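PDB 2UVF: exopolygalacturonase from Yersinia enterocolitica, which hydrolyses polygalacturonic acid, the pectin backbone, from the chain end as a family 28 glycoside hydrolase, and probably works in the periplasm. Local coordinates for residues D96-N101 against N455-L460; N484-D489 against N526-N531. All blocks are in the same frame, centred on the assembly; numbering follows the deposited sequence.

Both contacts concern one outer wall of the parallel beta-helix of the family 28 domain. Interaction 1 sets helix 92-100, within the fibronectin type III region, on that wall. Interaction 2 joins two successive coils of the wall itself. Their centres are about 9 Å apart. They meet through strands 448-459 and 476-490, where Met458 N to Ala486 O and Met458 O to Arg488 N, each 2.9 Å, are probable hydrogen bonds. Phe98 also touches Ala486 and Arg488, so it packs over strands 448-459 and 476-490. A nickel ion held by His97 lies about 8 Å from the Arg488 side chain. No residue of these segments lines the digalacturonic acid pocket, which includes Asp381, Asp402 and His443.

Interaction 1 (D96-N101 against N455-L460); sequences DHFYVN and NNVMYL. With NI (nickel (II) ion), chain J.
Phe98 and Tyr99 of segment 96-101 rest on Val457 of the beta-helix. No hydrogen bond crosses the contact, which is mostly apolar. First in sequence comes His97, which does not touch the strand; its NE2 binds a nickel ion at 2.1 Å. Two waters also bind the nickel, each 2.3 Å from the metal. Phe98 follows and carries most of the packing. Its side chain sets out toward the strand, with CG anti to the backbone N (chi1 175°). Val457 CG1 sits over one ring face, offset toward the rim, in a CH-pi contact 3.7 Å from the centroid of the Phe98 ring. Tyr459 CB lies at the edge of the same ring, 4.2 Å from Phe98 CD1. Tyr99 comes next and meets the other methyl of Val457, with its OH 3.8 Å from Val457 CG2. That hydroxyl is hydrogen-bonded to His108 O and Ile110 N, which fixes the ring beside Phe98. The axis of segment 96-100 makes an angle of 62° with strand 457-459, with a closest approach of 9.6 Å. Helix 92-100 thus lies across the outside of the coils, where Tyr430 of strand 430-431 also touches Val457 and strand 476-490 touches Phe98.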
loop_
_atom_site.group_PDB
_atom_site.type_symbol
_atom_site.label_atom_id
_atom_site.label_comp_id
_atom_site.label_asym_id
_atom_site.label_seq_id
_atom_site.Cartn_x
_atom_site.Cartn_y
_atom_site.Cartn_z
ATOM N N ASP A 96 0.465 -18.383 -5.940
ATOM C CA ASP A 96 0.233 -19.732 -6.451
ATOM C C ASP A 96 -0.024 -20.696 -5.321
ATOM O O ASP A 96 -0.921 -21.524 -5.388
ATOM C CB ASP A 96 1.427 -20.216 -7.221
ATOM C CG ASP A 96 1.530 -19.622 -8.580
ATOM O OD1 ASP A 96 0.659 -18.859 -9.040
ATOM O OD2 ASP A 96 2.534 -19.935 -9.204
ATOM N N HIS A 97 0.763 -20.572 -4.261
ATOM C CA HIS A 97 0.661 -21.478 -3.143
ATOM C C HIS A 97 -0.691 -21.332 -2.459
ATOM O O HIS A 97 -1.245 -22.305 -1.930
ATOM C CB HIS A 97 1.826 -21.278 -2.179
ATOM C CG HIS A 97 1.651 -22.020 -0.897
ATOM N ND1 HIS A 97 1.140 -21.425 0.238
ATOM C CD2 HIS A 97 1.838 -23.322 -0.592
ATOM C CE1 HIS A 97 1.058 -22.327 1.200
ATOM N NE2 HIS A 97 1.462 -23.490 0.721
ATOM N N PHE A 98 -1.254 -20.128 -2.531
ATOM C CA PHE A 98 -2.557 -19.837 -1.920
ATOM C C PHE A 98 -3.600 -20.828 -2.445
ATOM O O PHE A 98 -4.433 -21.293 -1.703
ATOM C CB PHE A 98 -2.949 -18.383 -2.200
ATOM C CG PHE A 98 -4.322 -18.002 -1.713
ATOM C CD1 PHE A 98 -4.501 -17.472 -0.429
ATOM C CD2 PHE A 98 -5.438 -18.127 -2.553
ATOM C CE1 PHE A 98 -5.760 -17.096 0.012
ATOM C CE2 PHE A 98 -6.697 -17.754 -2.109
ATOM C CZ PHE A 98 -6.861 -17.230 -0.824
ATOM N N TYR A 99 -3.539 -21.145 -3.738
ATOM C CA TYR A 99 -4.493 -22.073 -4.331
ATOM C C TYR A 99 -4.160 -23.559 -4.137
ATOM O O TYR A 99 -5.025 -24.388 -4.409
ATOM C CB TYR A 99 -4.686 -21.767 -5.811
ATOM C CG TYR A 99 -5.187 -20.367 -6.073
ATOM C CD1 TYR A 99 -6.540 -20.047 -5.937
ATOM C CD2 TYR A 99 -4.311 -19.360 -6.459
ATOM C CE1 TYR A 99 -6.997 -18.768 -6.191
ATOM C CE2 TYR A 99 -4.763 -18.073 -6.692
ATOM C CZ TYR A 99 -6.108 -17.794 -6.572
ATOM O OH TYR A 99 -6.557 -16.520 -6.811
ATOM N N VAL A 100 -2.942 -23.895 -3.674
ATOM C CA VAL A 100 -2.538 -25.290 -3.401
ATOM C C VAL A 100 -3.493 -26.017 -2.471
ATOM O O VAL A 100 -3.704 -27.221 -2.610
ATOM C CB VAL A 100 -1.150 -25.350 -2.813
ATOM N N ASN A 101 -4.037 -25.280 -1.504
ATOM C CA ASN A 101 -5.047 -25.771 -0.556
ATOM C C ASN A 101 -6.444 -25.943 -1.176
ATOM O O ASN A 101 -7.282 -26.679 -0.643
ATOM C CB ASN A 101 -5.146 -24.795 0.632
ATOM C CG ASN A 101 -4.262 -25.197 1.804
ATOM O OD1 ASN A 101 -4.362 -24.616 2.886
ATOM N ND2 ASN A 101 -3.398 -26.206 1.601
ATOM N N ASN A 455 -7.608 -8.476 -8.297
ATOM C CA ASN A 455 -6.680 -9.550 -8.658
ATOM C C ASN A 455 -5.547 -9.634 -7.639
ATOM O O ASN A 455 -4.364 -9.695 -7.996
ATOM C CB ASN A 455 -6.179 -9.414 -10.118
ATOM C CG ASN A 455 -7.279 -9.692 -11.164
ATOM O OD1 ASN A 455 -7.682 -8.808 -11.940
ATOM N ND2 ASN A 455 -7.745 -10.921 -11.201
ATOM N N ASN A 456 -5.959 -9.651 -6.365
ATOM C CA ASN A 456 -5.089 -9.689 -5.218
ATOM C C ASN A 456 -5.455 -10.934 -4.417
ATOM O O ASN A 456 -6.582 -11.435 -4.478
ATOM C CB ASN A 456 -5.258 -8.438 -4.301
ATOM C CG ASN A 456 -4.893 -7.119 -4.979
ATOM O OD1 ASN A 456 -3.725 -6.811 -5.201
ATOM N ND2 ASN A 456 -5.896 -6.317 -5.275
ATOM N N VAL A 457 -4.496 -11.414 -3.643
ATOM C CA VAL A 457 -4.723 -12.521 -2.718
ATOM C C VAL A 457 -4.381 -12.060 -1.288
ATOM O O VAL A 457 -3.372 -11.390 -1.079
ATOM C CB VAL A 457 -3.901 -13.784 -3.164
ATOM C CG1 VAL A 457 -3.531 -14.638 -2.010
ATOM C CG2 VAL A 457 -4.706 -14.583 -4.172
ATOM N N MET A 458 -5.243 -12.398 -0.325
ATOM C CA MET A 458 -5.007 -12.062 1.083
ATOM C C MET A 458 -5.018 -13.331 1.931
ATOM O O MET A 458 -5.971 -14.110 1.874
ATOM C CB MET A 458 -6.087 -11.117 1.611
ATOM C CG MET A 458 -6.135 -9.761 0.973
ATOM S SD MET A 458 -6.793 -9.769 -0.708
ATOM C CE MET A 458 -6.970 -8.008 -0.895
ATOM N N TYR A 459 -3.962 -13.520 2.716
ATOM C CA TYR A 459 -3.854 -14.667 3.606
ATOM C C TYR A 459 -3.410 -14.197 4.980
ATOM O O TYR A 459 -2.329 -13.660 5.100
ATOM C CB TYR A 459 -2.864 -15.694 3.013
ATOM C CG TYR A 459 -2.611 -16.867 3.921
ATOM C CD1 TYR A 459 -3.647 -17.720 4.301
ATOM C CD2 TYR A 459 -1.338 -17.127 4.406
ATOM C CE1 TYR A 459 -3.409 -18.806 5.174
ATOM C CE2 TYR A 459 -1.086 -18.211 5.254
ATOM C CZ TYR A 459 -2.118 -19.038 5.625
ATOM O OH TYR A 459 -1.861 -20.079 6.483
ATOM N N LEU A 460 -4.268 -14.365 5.991
ATOM C CA LEU A 460 -4.014 -14.028 7.423
ATOM C C LEU A 460 -4.168 -12.549 7.784
ATOM O O LEU A 460 -4.016 -12.154 8.967
ATOM C CB LEU A 460 -2.657 -14.552 7.950
ATOM C CG LEU A 460 -2.374 -16.059 7.902
ATOM C CD1 LEU A 460 -0.922 -16.298 8.310
ATOM C CD2 LEU A 460 -3.321 -16.882 8.744
HETATM NI NI NI J . 1.568 -25.332 1.759
HETATM O O HOH W 1 2.654 -24.403 3.506
HETATM O O HOH W 2 -0.611 -24.926 2.393
#

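Interaction 2 (N484-D489 against N526-N531); sequences NNAMRD and NVTVDN. With SO4 (sulfate ion), chain E.
Asn484 and Asn526 are hydrogen-bonded rungs of an asparagine ladder. The fold is the right-handed parallel beta-helix of family 28, and both residues sit at a corner where the chain turns between faces. Both have left-handed backbone angles. Their side chains lie side by side and point the same way, with amide planes only 16° apart. Asn526 ND2 donates to Asn484 OD1 at 3.0 Å, and the acceptor lies almost in the donor's amide plane. The ladder goes on, since Asn526 OD1 is hydrogen-bonded to Asn558 ND2. At the other end, Asn484 ND2 is hydrogen-bonded to Glu61 O.

Beyond the corner the strands run parallel, in register from Ala486 with Thr528 to Arg488 with Asp530. The backbone bonds alternate. Met487 N donates to Thr528 O at 2.9 Å. Asp530 N donates to Met487 O at 3.0 Å. Asp489 N donates to Asp530 O at 2.9 Å. The bond from Thr528 N to Asn485 O is weak.

Met487, Val527 and Val529 share one face. The Met487 chain bends at chi3 (-85°), which brings CE against Val529 CG2 at 3.6 Å. Val527 CG1 lies a little farther from that methyl, and Phe482 packs against both Met487 and Val527. Ala486, Thr528, Arg488 and Asp530 share the other face, toward the fibronectin type III domain. There Thr528 OG1 is hydrogen-bonded to His108 N and Gln107 OE1.

Arg488 and Asp530 run alongside each other but make no salt bridge. Asp530 OD2 is 4.1 Å from Arg488 NE, while Asp530 OD1 is hydrogen-bonded to Asn562 ND2. A sulfate, probably from the crystallisation liquor, sits at the end of the arginine. Arg488 NH2 donates to its O1 at 3.0 Å and to its O3 at 3.2 Å.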
loop_
_atom_site.group_PDB
_atom_site.type_symbol
_atom_site.label_atom_id
_atom_site.label_comp_id
_atom_site.label_asym_id
_atom_site.label_seq_id
_atom_site.Cartn_x
_atom_site.Cartn_y
_atom_site.Cartn_z
ATOM N N ASN A 484 -12.536 -9.264 -7.699
ATOM C CA ASN A 484 -11.614 -10.253 -8.228
ATOM C C ASN A 484 -10.452 -10.486 -7.269
ATOM O O ASN A 484 -9.295 -10.512 -7.663
ATOM C CB ASN A 484 -11.107 -9.825 -9.593
ATOM C CG ASN A 484 -12.202 -9.761 -10.621
ATOM O OD1 ASN A 484 -13.256 -10.379 -10.461
ATOM N ND2 ASN A 484 -11.961 -9.010 -11.687
ATOM N N ASN A 485 -10.798 -10.648 -5.998
ATOM C CA ASN A 485 -9.831 -10.888 -4.933
ATOM C C ASN A 485 -10.195 -12.162 -4.227
ATOM O O ASN A 485 -11.375 -12.433 -4.004
ATOM C CB ASN A 485 -9.865 -9.747 -3.903
ATOM C CG ASN A 485 -9.443 -8.428 -4.479
ATOM O OD1 ASN A 485 -10.084 -7.400 -4.252
ATOM N ND2 ASN A 485 -8.374 -8.433 -5.226
ATOM N N ALA A 486 -9.172 -12.920 -3.833
ATOM C CA ALA A 486 -9.377 -14.128 -3.057
ATOM C C ALA A 486 -8.731 -14.027 -1.693
ATOM O O ALA A 486 -7.613 -13.551 -1.562
ATOM C CB ALA A 486 -8.867 -15.364 -3.819
ATOM N N MET A 487 -9.433 -14.511 -0.670
ATOM C CA MET A 487 -8.972 -14.314 0.696
ATOM C C MET A 487 -9.159 -15.546 1.567
ATOM O O MET A 487 -10.132 -16.271 1.416
ATOM C CB MET A 487 -9.678 -13.117 1.326
ATOM C CG MET A 487 -9.811 -11.906 0.392
ATOM S SD MET A 487 -10.091 -10.347 1.271
ATOM C CE MET A 487 -11.832 -10.284 1.529
ATOM N N ARG A 488 -8.212 -15.783 2.470
ATOM C CA ARG A 488 -8.244 -17.002 3.284
ATOM C C ARG A 488 -7.736 -16.707 4.686
ATOM O O ARG A 488 -6.703 -16.065 4.851
ATOM C CB ARG A 488 -7.425 -18.128 2.616
ATOM C CG ARG A 488 -7.126 -19.328 3.495
ATOM C CD ARG A 488 -6.744 -20.577 2.727
ATOM N NE ARG A 488 -7.280 -21.747 3.444
ATOM C CZ ARG A 488 -6.546 -22.552 4.210
ATOM N NH1 ARG A 488 -5.236 -22.347 4.317
ATOM N NH2 ARG A 488 -7.109 -23.560 4.860
ATOM N N ASP A 489 -8.464 -17.176 5.692
ATOM C CA ASP A 489 -8.018 -17.062 7.077
ATOM C C ASP A 489 -7.860 -15.606 7.536
ATOM O O ASP A 489 -6.943 -15.279 8.289
ATOM C CB ASP A 489 -6.719 -17.848 7.296
ATOM C CG ASP A 489 -6.908 -19.349 7.198
ATOM O OD1 ASP A 489 -8.044 -19.830 7.224
ATOM O OD2 ASP A 489 -5.909 -20.072 7.115
ATOM N N ASN A 526 -17.264 -10.375 -7.045
ATOM C CA ASN A 526 -16.389 -11.507 -7.409
ATOM C C ASN A 526 -15.300 -11.739 -6.359
ATOM O O ASN A 526 -14.125 -11.737 -6.689
ATOM C CB ASN A 526 -15.715 -11.273 -8.774
ATOM C CG ASN A 526 -16.699 -10.982 -9.903
ATOM O OD1 ASN A 526 -17.890 -11.243 -9.797
ATOM N ND2 ASN A 526 -16.183 -10.445 -11.000
ATOM N N VAL A 527 -15.713 -11.916 -5.104
ATOM C CA VAL A 527 -14.814 -12.028 -3.952
ATOM C C VAL A 527 -15.185 -13.282 -3.167
ATOM O O VAL A 527 -16.349 -13.521 -2.872
ATOM C CB VAL A 527 -14.881 -10.767 -3.023
ATOM C CG1 VAL A 527 -14.286 -11.046 -1.623
ATOM C CG2 VAL A 527 -14.218 -9.552 -3.686
ATOM N N THR A 528 -14.176 -14.078 -2.847
ATOM C CA THR A 528 -14.353 -15.300 -2.091
ATOM C C THR A 528 -13.496 -15.210 -0.841
ATOM O O THR A 528 -12.335 -14.807 -0.906
ATOM C CB THR A 528 -13.930 -16.524 -2.923
ATOM O OG1 THR A 528 -12.630 -16.273 -3.494
ATOM C CG2 THR A 528 -14.934 -16.778 -4.048
ATOM N N VAL A 529 -14.085 -15.549 0.292
ATOM C CA VAL A 529 -13.355 -15.693 1.531
ATOM C C VAL A 529 -13.615 -17.085 2.083
ATOM O O VAL A 529 -14.769 -17.483 2.251
ATOM C CB VAL A 529 -13.807 -14.678 2.635
ATOM C CG1 VAL A 529 -12.953 -14.849 3.903
ATOM C CG2 VAL A 529 -13.762 -13.251 2.145
ATOM N N ASP A 530 -12.533 -17.804 2.375
ATOM C CA ASP A 530 -12.603 -19.035 3.155
ATOM C C ASP A 530 -11.990 -18.793 4.530
ATOM O O ASP A 530 -10.785 -18.594 4.650
ATOM C CB ASP A 530 -11.874 -20.171 2.451
ATOM C CG ASP A 530 -12.045 -21.519 3.152
ATOM O OD1 ASP A 530 -12.910 -21.694 4.048
ATOM O OD2 ASP A 530 -11.286 -22.427 2.793
ATOM N N ASN A 531 -12.845 -18.823 5.551
ATOM C CA ASN A 531 -12.460 -18.671 6.950
ATOM C C ASN A 531 -12.180 -17.240 7.355
ATOM O O ASN A 531 -11.419 -16.515 6.697
ATOM C CB ASN A 531 -11.260 -19.553 7.326
ATOM C CG ASN A 531 -11.494 -21.027 7.039
ATOM O OD1 ASN A 531 -10.571 -21.744 6.644
ATOM N ND2 ASN A 531 -12.719 -21.484 7.242
HETATM S S SO4 E . -10.393 -25.244 4.574
HETATM O O1 SO4 E . -9.386 -24.980 3.536
HETATM O O2 SO4 E . -10.399 -26.682 4.854
HETATM O O3 SO4 E . -10.051 -24.515 5.800
HETATM O O4 SO4 E . -11.722 -24.842 4.099
#